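Local coordinates for protein beta-ketothiolase BktB (Ralstonia eutropha, PDB 4NZS) that catalyses the condensation of two acetyl-CoA molecules to acetoacetyl-CoA, and of acetyl-CoA with propionyl-CoA to beta-ketovaleryl-CoA, at residues L282-H287 with A393-R398; G15-I20 with I364-L369; K277-L282 with A368-N373. All coordinates share one frame; numbering follows the deposited sequence.

Interaction 1 of 3, residues L282-H287 with A393-R398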
loop_
_atom_site.group_PDB
_atom_site.type_symbol
_atom_site.label_atom_id
_atom_site.label_comp_id
_atom_site.label_asym_id
_atom_site.label_seq_id
_atom_site.Cartn_x
_atom_site.Cartn_y
_atom_site.Cartn_z
ATOM N N LEU A 282 19.407 42.896 -2.802
ATOM C CA LEU A 282 18.358 42.591 -3.730
ATOM C C LEU A 282 18.140 43.834 -4.556
ATOM O O LEU A 282 17.995 44.907 -3.992
ATOM C CB LEU A 282 17.088 42.265 -2.979
ATOM C CG LEU A 282 16.428 40.971 -3.414
ATOM C CD1 LEU A 282 15.287 40.733 -2.452
ATOM C CD2 LEU A 282 15.944 41.015 -4.858
ATOM N N VAL A 283 18.112 43.698 -5.880
ATOM C CA VAL A 283 17.718 44.811 -6.726
ATOM C C VAL A 283 16.212 44.849 -6.841
ATOM O O VAL A 283 15.584 45.743 -6.305
ATOM C CB VAL A 283 18.296 44.718 -8.136
ATOM C CG1 VAL A 283 17.875 45.942 -8.943
ATOM C CG2 VAL A 283 19.809 44.573 -8.075
ATOM N N SER A 284 15.651 43.861 -7.535
ATOM C CA SER A 284 14.219 43.761 -7.798
ATOM C C SER A 284 13.897 42.278 -8.148
ATOM O O SER A 284 14.810 41.439 -8.236
ATOM C CB SER A 284 13.825 44.705 -8.941
ATOM O OG SER A 284 14.387 44.272 -10.190
ATOM N N TYR A 285 12.605 41.980 -8.329
ATOM C CA TYR A 285 12.085 40.657 -8.692
ATOM C C TYR A 285 10.757 40.814 -9.393
ATOM O O TYR A 285 9.969 41.729 -9.069
ATOM C CB TYR A 285 11.844 39.789 -7.460
ATOM C CG TYR A 285 10.741 40.308 -6.561
ATOM C CD1 TYR A 285 9.385 40.099 -6.867
ATOM C CD2 TYR A 285 11.048 41.021 -5.412
ATOM C CE1 TYR A 285 8.384 40.614 -6.050
ATOM C CE2 TYR A 285 10.057 41.514 -4.564
ATOM C CZ TYR A 285 8.736 41.326 -4.880
ATOM O OH TYR A 285 7.773 41.845 -4.021
ATOM N N GLY A 286 10.480 39.894 -10.314
ATOM C CA GLY A 286 9.223 39.888 -11.076
ATOM C C GLY A 286 8.739 38.502 -11.520
ATOM O O GLY A 286 9.481 37.709 -12.105
ATOM N N HIS A 287 7.461 38.246 -11.277
ATOM C CA HIS A 287 6.840 36.961 -11.552
ATOM C C HIS A 287 6.043 37.042 -12.865
ATOM O O HIS A 287 5.918 38.117 -13.452
ATOM C CB HIS A 287 5.893 36.596 -10.395
ATOM C CG HIS A 287 6.549 36.480 -9.049
ATOM N ND1 HIS A 287 7.614 37.256 -8.647
ATOM C CD2 HIS A 287 6.250 35.689 -7.993
ATOM C CE1 HIS A 287 7.940 36.950 -7.401
ATOM N NE2 HIS A 287 7.125 36.003 -6.980
ATOM N N ALA A 393 11.792 35.581 -11.338
ATOM C CA ALA A 393 13.094 36.238 -11.533
ATOM C C ALA A 393 13.440 37.225 -10.452
ATOM O O ALA A 393 12.602 37.978 -9.973
ATOM C CB ALA A 393 13.117 36.968 -12.844
ATOM N N ALA A 394 14.715 37.260 -10.115
ATOM C CA ALA A 394 15.235 38.319 -9.296
ATOM C C ALA A 394 16.563 38.756 -9.863
ATOM O O ALA A 394 17.185 38.035 -10.675
ATOM C CB ALA A 394 15.409 37.827 -7.878
ATOM N N ILE A 395 16.990 39.953 -9.466
ATOM C CA ILE A 395 18.357 40.385 -9.766
ATOM C C ILE A 395 19.005 40.999 -8.534
ATOM O O ILE A 395 18.331 41.651 -7.729
ATOM C CB ILE A 395 18.450 41.339 -10.982
ATOM C CG1 ILE A 395 17.455 42.485 -10.871
ATOM C CG2 ILE A 395 18.148 40.613 -12.281
ATOM C CD1 ILE A 395 18.063 43.789 -11.297
ATOM N N PHE A 396 20.307 40.746 -8.404
ATOM C CA PHE A 396 21.113 41.233 -7.294
ATOM C C PHE A 396 22.321 41.964 -7.810
ATOM O O PHE A 396 22.691 41.866 -8.993
ATOM C CB PHE A 396 21.650 40.090 -6.454
ATOM C CG PHE A 396 20.641 39.038 -6.156
ATOM C CD1 PHE A 396 20.366 38.050 -7.092
ATOM C CD2 PHE A 396 19.957 39.038 -4.951
ATOM C CE1 PHE A 396 19.436 37.072 -6.828
ATOM C CE2 PHE A 396 19.026 38.062 -4.683
ATOM C CZ PHE A 396 18.772 37.076 -5.622
ATOM N N GLU A 397 22.977 42.632 -6.873
ATOM C CA GLU A 397 23.961 43.648 -7.180
ATOM C C GLU A 397 25.109 43.353 -6.228
ATOM O O GLU A 397 24.879 43.363 -5.022
ATOM C CB GLU A 397 23.321 45.017 -6.879
ATOM C CG GLU A 397 23.778 46.207 -7.708
ATOM C CD GLU A 397 23.683 47.508 -6.921
ATOM O OE1 GLU A 397 22.582 48.110 -6.867
ATOM O OE2 GLU A 397 24.716 47.910 -6.330
ATOM N N ARG A 398 26.299 43.031 -6.758
ATOM C CA ARG A 398 27.498 42.835 -5.940
ATOM C C ARG A 398 27.567 43.965 -4.941
ATOM O O ARG A 398 27.519 45.143 -5.340
ATOM C CB ARG A 398 28.779 42.847 -6.779
ATOM C CG ARG A 398 30.064 42.546 -6.000
ATOM C CD ARG A 398 31.308 42.623 -6.892
ATOM N NE ARG A 398 32.393 43.447 -6.319
ATOM C CZ ARG A 398 32.986 44.492 -6.910
ATOM N NH1 ARG A 398 32.650 44.886 -8.133
ATOM N NH2 ARG A 398 33.946 45.154 -6.262
#
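A classic beta bulge sits where V283 and S284 together face I395, between antiparallel strands 280-289 and 390-398 of the C-terminal half of the thiolase fold. The strand axes run at 165° and approach to 4.6 Å. V283 N donates to I395 O at 2.8 Å, in the carbonyl plane, while S284 N reaches that same oxygen only in a long, weak bond. In return I395 N gives a straight bond to S284 O, 2.9 Å with 164° at the hydrogen. One pair further on, G286 N bonds A393 O, and Y285 CA lies 3.0 Å from that same oxygen in a CA-H...O contact.

On one face of the sheet, S284 and I395 lie together. I395 CG1 is held between its backbone N and carbonyl carbon (chi1 50°), which brings it within 3.6 Å of S284 OG; the serine hydroxyl is bonded to A306 O, and A310 of helix 299-310 covers this side. V283 sends CG2 to E397 CB, 3.7 Å away.

The other face carries Y285 and A394, whose CB atoms touch. L282 and F396 diverge at CB, but L282 CG meets F396 CE2 at 4.1 Å, the two side chains slanting past each other. The phenol of Y285 leads away from strand 390-398: its OH bonds D113 of the second subunit, and R309 makes a cation-pi contact with the ring.

The bulge puts V283 and S284 opposite the single residue I395, with V283 N as the firm donor to I395 O. The bonds are backbone ones, and the side chains around them are largely apolar, so this pairing is held by main-chain polarity within a mostly buried layer.

Interaction 2 of 3, residues G15-I20 with I364-L369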
loop_
_atom_site.group_PDB
_atom_site.type_symbol
_atom_site.label_atom_id
_atom_site.label_comp_id
_atom_site.label_asym_id
_atom_site.label_seq_id
_atom_site.Cartn_x
_atom_site.Cartn_y
_atom_site.Cartn_z
ATOM N N GLY A 15 25.255 32.344 1.838
ATOM C CA GLY A 15 24.504 31.584 0.843
ATOM C C GLY A 15 25.165 30.232 0.644
ATOM O O GLY A 15 26.333 30.179 0.316
ATOM N N VAL A 16 24.427 29.135 0.793
ATOM C CA VAL A 16 25.057 27.813 0.858
ATOM C C VAL A 16 24.120 26.676 0.367
ATOM O O VAL A 16 22.878 26.857 0.316
ATOM C CB VAL A 16 25.554 27.597 2.332
ATOM C CG1 VAL A 16 24.998 26.325 2.986
ATOM C CG2 VAL A 16 27.070 27.623 2.415
ATOM N N ARG A 17 24.707 25.510 0.047
ATOM C CA ARG A 17 23.928 24.387 -0.458
ATOM C C ARG A 17 24.559 23.000 -0.274
ATOM O O ARG A 17 25.727 22.878 -0.255
ATOM C CB ARG A 17 23.698 24.594 -1.947
ATOM C CG ARG A 17 24.937 24.523 -2.817
ATOM C CD ARG A 17 24.455 24.440 -4.268
ATOM N NE ARG A 17 25.475 24.324 -5.298
ATOM C CZ ARG A 17 25.982 23.182 -5.737
ATOM N NH1 ARG A 17 25.639 22.029 -5.200
ATOM N NH2 ARG A 17 26.888 23.194 -6.692
ATOM N N THR A 18 23.762 21.954 -0.132
ATOM C CA THR A 18 24.282 20.604 -0.376
ATOM C C THR A 18 24.725 20.575 -1.804
ATOM O O THR A 18 24.366 21.457 -2.578
ATOM C CB THR A 18 23.231 19.479 -0.184
ATOM O OG1 THR A 18 22.222 19.543 -1.200
ATOM C CG2 THR A 18 22.578 19.611 1.225
ATOM N N ALA A 19 25.552 19.592 -2.105
ATOM C CA ALA A 19 25.782 19.126 -3.470
ATOM C C ALA A 19 24.527 18.431 -3.944
ATOM O O ALA A 19 23.708 18.049 -3.114
ATOM C CB ALA A 19 26.941 18.124 -3.471
ATOM N N ILE A 20 24.417 18.146 -5.241
ATOM C CA ILE A 20 23.193 17.604 -5.800
ATOM C C ILE A 20 23.327 16.125 -6.041
ATOM O O ILE A 20 24.304 15.701 -6.679
ATOM C CB ILE A 20 22.850 18.274 -7.124
ATOM C CG1 ILE A 20 22.693 19.773 -6.891
ATOM C CG2 ILE A 20 21.568 17.671 -7.695
ATOM C CD1 ILE A 20 22.820 20.656 -8.134
ATOM N N ILE A 364 20.598 27.607 -7.352
ATOM C CA ILE A 364 21.236 28.433 -8.336
ATOM C C ILE A 364 21.443 29.854 -7.799
ATOM O O ILE A 364 22.376 30.540 -8.205
ATOM C CB ILE A 364 20.441 28.487 -9.679
ATOM C CG1 ILE A 364 19.087 29.168 -9.504
ATOM C CG2 ILE A 364 20.311 27.085 -10.287
ATOM C CD1 ILE A 364 18.224 29.103 -10.748
ATOM N N THR A 365 20.592 30.310 -6.884
ATOM C CA THR A 365 20.852 31.598 -6.283
ATOM C C THR A 365 22.240 31.519 -5.636
ATOM O O THR A 365 23.166 32.208 -6.048
ATOM C CB THR A 365 19.736 32.006 -5.336
ATOM O OG1 THR A 365 18.583 32.315 -6.116
ATOM C CG2 THR A 365 20.092 33.232 -4.568
ATOM N N VAL A 366 22.413 30.597 -4.713
ATOM C CA VAL A 366 23.709 30.354 -4.084
ATOM C C VAL A 366 24.821 30.168 -5.122
ATOM O O VAL A 366 25.974 30.669 -4.962
ATOM C CB VAL A 366 23.615 29.132 -3.172
ATOM C CG1 VAL A 366 24.994 28.644 -2.760
ATOM C CG2 VAL A 366 22.745 29.488 -1.959
ATOM N N LYS A 367 24.507 29.506 -6.218
ATOM C CA LYS A 367 25.522 29.475 -7.265
ATOM C C LYS A 367 25.915 30.858 -7.744
ATOM O O LYS A 367 27.075 31.135 -7.942
ATOM C CB LYS A 367 25.041 28.736 -8.474
ATOM C CG LYS A 367 25.053 27.274 -8.292
ATOM C CD LYS A 367 24.277 26.735 -9.461
ATOM C CE LYS A 367 25.111 26.662 -10.692
ATOM N NZ LYS A 367 24.461 25.758 -11.655
ATOM N N ALA A 368 24.933 31.712 -7.945
ATOM C CA ALA A 368 25.120 32.860 -8.844
ATOM C C ALA A 368 25.888 33.937 -8.142
ATOM O O ALA A 368 26.972 34.299 -8.584
ATOM C CB ALA A 368 23.777 33.374 -9.337
ATOM N N LEU A 369 25.324 34.407 -7.036
ATOM C CA LEU A 369 26.057 35.083 -5.946
ATOM C C LEU A 369 27.511 34.590 -5.724
ATOM O O LEU A 369 28.439 35.381 -5.563
ATOM C CB LEU A 369 25.252 34.923 -4.652
ATOM C CG LEU A 369 24.224 36.055 -4.283
ATOM C CD1 LEU A 369 23.568 36.771 -5.460
ATOM C CD2 LEU A 369 23.136 35.615 -3.314
#
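Strand 15-17 passes helix 364-369 at 127° between their N-to-C directions, with the short axes 7.4 Å apart at closest and G15 CA 5.1 Å from V366 CA. V366 does most of the touching. Both its methyls lie against one face of the G15-V16 peptide: CG2 comes within 3.2 Å of V16 N and CG1 lies 3.7 Å from G15 O. With CG1 anti to the backbone N (chi1 166°), both branches reach the strand, and since G15 has no side chain the valine settles against bare main chain. V16 itself points the other way, to E42 and R46 of helix 32-47.

R17 comes down beside the valine, its CG 4.1 Å from V366 CG1. Beyond CG the chain runs extended, carrying NE past the aliphatic part of K367, whose CG is 4.2 Å away. The guanidinium then turns back to its own chain: NH1 bonds T18 O at 3.0 Å, on a lone pair of that carbonyl, and also forms a salt bridge with D222. K367 NZ goes elsewhere, to G348 O and E321, so the two cations remain 6.1 Å apart (R17 NH2 to K367 NZ), each with its own acidic partner.

No hydrogen bond joins the segments. This is helix-on-sheet packing of the layered thiolase fold, in which helix 357-375 of the C-terminal half lies under strand 10-22 of the N-terminal half.

Interaction 3 of 3, residues K277-L282 with A368-N373; sequences KPLARL and ALHELN
L279 has more surface buried here than any other residue, and it points from the chain just ahead of strand 280-289 straight at helix 357-375. Its CD1 is the probing atom: it stands 4.2 Å from L369 CB and 4.3 Å from H370 NE2, approaching the imidazole at a slant. The base of the same side chain faces the next turn of the helix, where L279 CB is near the side chain of N373, and L279 O lies 4.4 Å from L372 CD2. One leucine thus spans the helix from L369 to N373.

L369 answers from the helix. It points toward the strand and splits its contacts, CB going to L279 while CD1 reaches A280 CB at 4.2 Å. The main chains come nearest at L279 and L369, CA to CA 6.6 Å. Beyond the two segments, L369 also packs on V12 of strand 10-22 and on F396 of strand 390-398, so it fills the angle between the helix and three adjoining strands.

H370 starts out away from the strand, and its ring swings back to meet L279; NE2 makes a weak hydrogen bond to G15 O. N373, at the exposed margin, contributes the fourth largest share of contact surface, almost equal to that of A280.

None of the pairs across the contact is a hydrogen bond. The helix is held here by leucine and alanine carbon surfaces at ordinary van der Waals spacing, and polar residues border the leucine: the imidazole of H370, and N373 beside solvent.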
loop_
_atom_site.group_PDB
_atom_site.type_symbol
_atom_site.label_atom_id
_atom_site.label_comp_id
_atom_site.label_asym_id
_atom_site.label_seq_id
_atom_site.Cartn_x
_atom_site.Cartn_y
_atom_site.Cartn_z
ATOM N N LYS A 277 30.167 41.548 5.749
ATOM C CA LYS A 277 30.271 41.885 4.358
ATOM C C LYS A 277 29.284 41.030 3.587
ATOM O O LYS A 277 29.561 39.854 3.323
ATOM C CB LYS A 277 31.689 41.701 3.836
ATOM C CG LYS A 277 32.628 40.886 4.721
ATOM C CD LYS A 277 34.080 41.108 4.304
ATOM C CE LYS A 277 34.551 42.520 4.674
ATOM N NZ LYS A 277 36.014 42.719 4.491
ATOM N N PRO A 278 28.133 41.616 3.198
ATOM C CA PRO A 278 27.222 40.901 2.299
ATOM C C PRO A 278 27.899 40.411 1.015
ATOM O O PRO A 278 29.090 40.635 0.821
ATOM C CB PRO A 278 26.178 41.971 1.946
ATOM C CG PRO A 278 26.930 43.236 2.056
ATOM C CD PRO A 278 27.747 43.033 3.299
ATOM N N LEU A 279 27.151 39.703 0.172
ATOM C CA LEU A 279 27.622 39.392 -1.178
ATOM C C LEU A 279 26.726 40.055 -2.179
ATOM O O LEU A 279 27.068 40.118 -3.352
ATOM C CB LEU A 279 27.643 37.901 -1.486
ATOM C CG LEU A 279 27.298 36.902 -0.396
ATOM C CD1 LEU A 279 27.307 35.499 -0.996
ATOM C CD2 LEU A 279 28.254 37.044 0.778
ATOM N N ALA A 280 25.550 40.498 -1.760
ATOM C CA ALA A 280 24.755 41.335 -2.620
ATOM C C ALA A 280 23.516 41.854 -1.953
ATOM O O ALA A 280 23.159 41.458 -0.853
ATOM C CB ALA A 280 24.395 40.619 -3.922
ATOM N N ARG A 281 22.917 42.814 -2.630
ATOM C CA ARG A 281 21.670 43.409 -2.222
ATOM C C ARG A 281 20.667 42.865 -3.199
ATOM O O ARG A 281 21.028 42.447 -4.312
ATOM C CB ARG A 281 21.717 44.957 -2.340
ATOM C CG ARG A 281 21.565 45.522 -3.772
ATOM C CD ARG A 281 21.795 47.033 -3.930
ATOM N NE ARG A 281 20.659 47.877 -3.508
ATOM C CZ ARG A 281 20.445 49.142 -3.891
ATOM N NH1 ARG A 281 21.275 49.747 -4.739
ATOM N NH2 ARG A 281 19.387 49.815 -3.432
ATOM N N LEU A 282 19.407 42.896 -2.802
ATOM C CA LEU A 282 18.358 42.591 -3.730
ATOM C C LEU A 282 18.140 43.834 -4.556
ATOM O O LEU A 282 17.995 44.907 -3.992
ATOM C CB LEU A 282 17.088 42.265 -2.979
ATOM C CG LEU A 282 16.428 40.971 -3.414
ATOM C CD1 LEU A 282 15.287 40.733 -2.452
ATOM C CD2 LEU A 282 15.944 41.015 -4.858
ATOM N N ALA A 368 24.933 31.712 -7.945
ATOM C CA ALA A 368 25.120 32.860 -8.844
ATOM C C ALA A 368 25.888 33.937 -8.142
ATOM O O ALA A 368 26.972 34.299 -8.584
ATOM C CB ALA A 368 23.777 33.374 -9.337
ATOM N N LEU A 369 25.324 34.407 -7.036
ATOM C CA LEU A 369 26.057 35.083 -5.946
ATOM C C LEU A 369 27.511 34.590 -5.724
ATOM O O LEU A 369 28.439 35.381 -5.563
ATOM C CB LEU A 369 25.252 34.923 -4.652
ATOM C CG LEU A 369 24.224 36.055 -4.283
ATOM C CD1 LEU A 369 23.568 36.771 -5.460
ATOM C CD2 LEU A 369 23.136 35.615 -3.314
ATOM N N HIS A 370 27.742 33.295 -5.749
ATOM C CA HIS A 370 29.104 32.820 -5.517
ATOM C C HIS A 370 30.034 33.024 -6.713
ATOM O O HIS A 370 31.260 33.190 -6.518
ATOM C CB HIS A 370 29.102 31.373 -5.010
ATOM C CG HIS A 370 28.948 31.284 -3.527
ATOM N ND1 HIS A 370 29.975 30.898 -2.691
ATOM C CD2 HIS A 370 27.913 31.614 -2.718
ATOM C CE1 HIS A 370 29.566 30.961 -1.434
ATOM N NE2 HIS A 370 28.317 31.391 -1.423
ATOM N N GLU A 371 29.460 33.017 -7.921
ATOM C CA GLU A 371 30.211 33.339 -9.141
ATOM C C GLU A 371 30.527 34.822 -9.210
ATOM O O GLU A 371 31.666 35.222 -9.443
ATOM C CB GLU A 371 29.445 32.980 -10.401
ATOM C CG GLU A 371 29.886 31.686 -10.993
ATOM C CD GLU A 371 31.197 31.788 -11.721
ATOM O OE1 GLU A 371 32.229 31.628 -11.059
ATOM O OE2 GLU A 371 31.193 31.998 -12.955
ATOM N N LEU A 372 29.504 35.637 -9.035
ATOM C CA LEU A 372 29.709 37.071 -8.918
ATOM C C LEU A 372 31.001 37.399 -8.152
ATOM O O LEU A 372 31.774 38.217 -8.615
ATOM C CB LEU A 372 28.520 37.724 -8.227
ATOM C CG LEU A 372 28.162 39.129 -8.677
ATOM C CD1 LEU A 372 27.679 39.138 -10.128
ATOM C CD2 LEU A 372 27.095 39.719 -7.753
ATOM N N ASN A 373 31.240 36.760 -7.001
ATOM C CA ASN A 373 32.510 36.937 -6.250
ATOM C C ASN A 373 33.784 36.430 -6.958
ATOM O O ASN A 373 34.886 36.913 -6.711
ATOM C CB ASN A 373 32.421 36.266 -4.879
ATOM C CG ASN A 373 31.544 37.027 -3.932
ATOM O OD1 ASN A 373 30.448 37.448 -4.300
ATOM N ND2 ASN A 373 32.022 37.221 -2.703
#

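From the N terminus, the chain first lays down strand 10-22, whose partner in interaction 2 arrives 344 residues later on helix 357-375, closing the longest loop and joining the N- and C-terminal halves. Much later comes strand 280-289: its start meets the same helix in interaction 3, its continuation the final strand 390-398 in interaction 1. Interactions 1 and 3 cross along the chain, as do 1 and 2, whereas 2 and 3 end on the same stretch of helix 357-375, sharing A368 and L369. Between contacts, E397 forms a salt bridge with R281, and L282 belongs to both 1 and 3. Three neighbouring strands and one helix are thereby bound together.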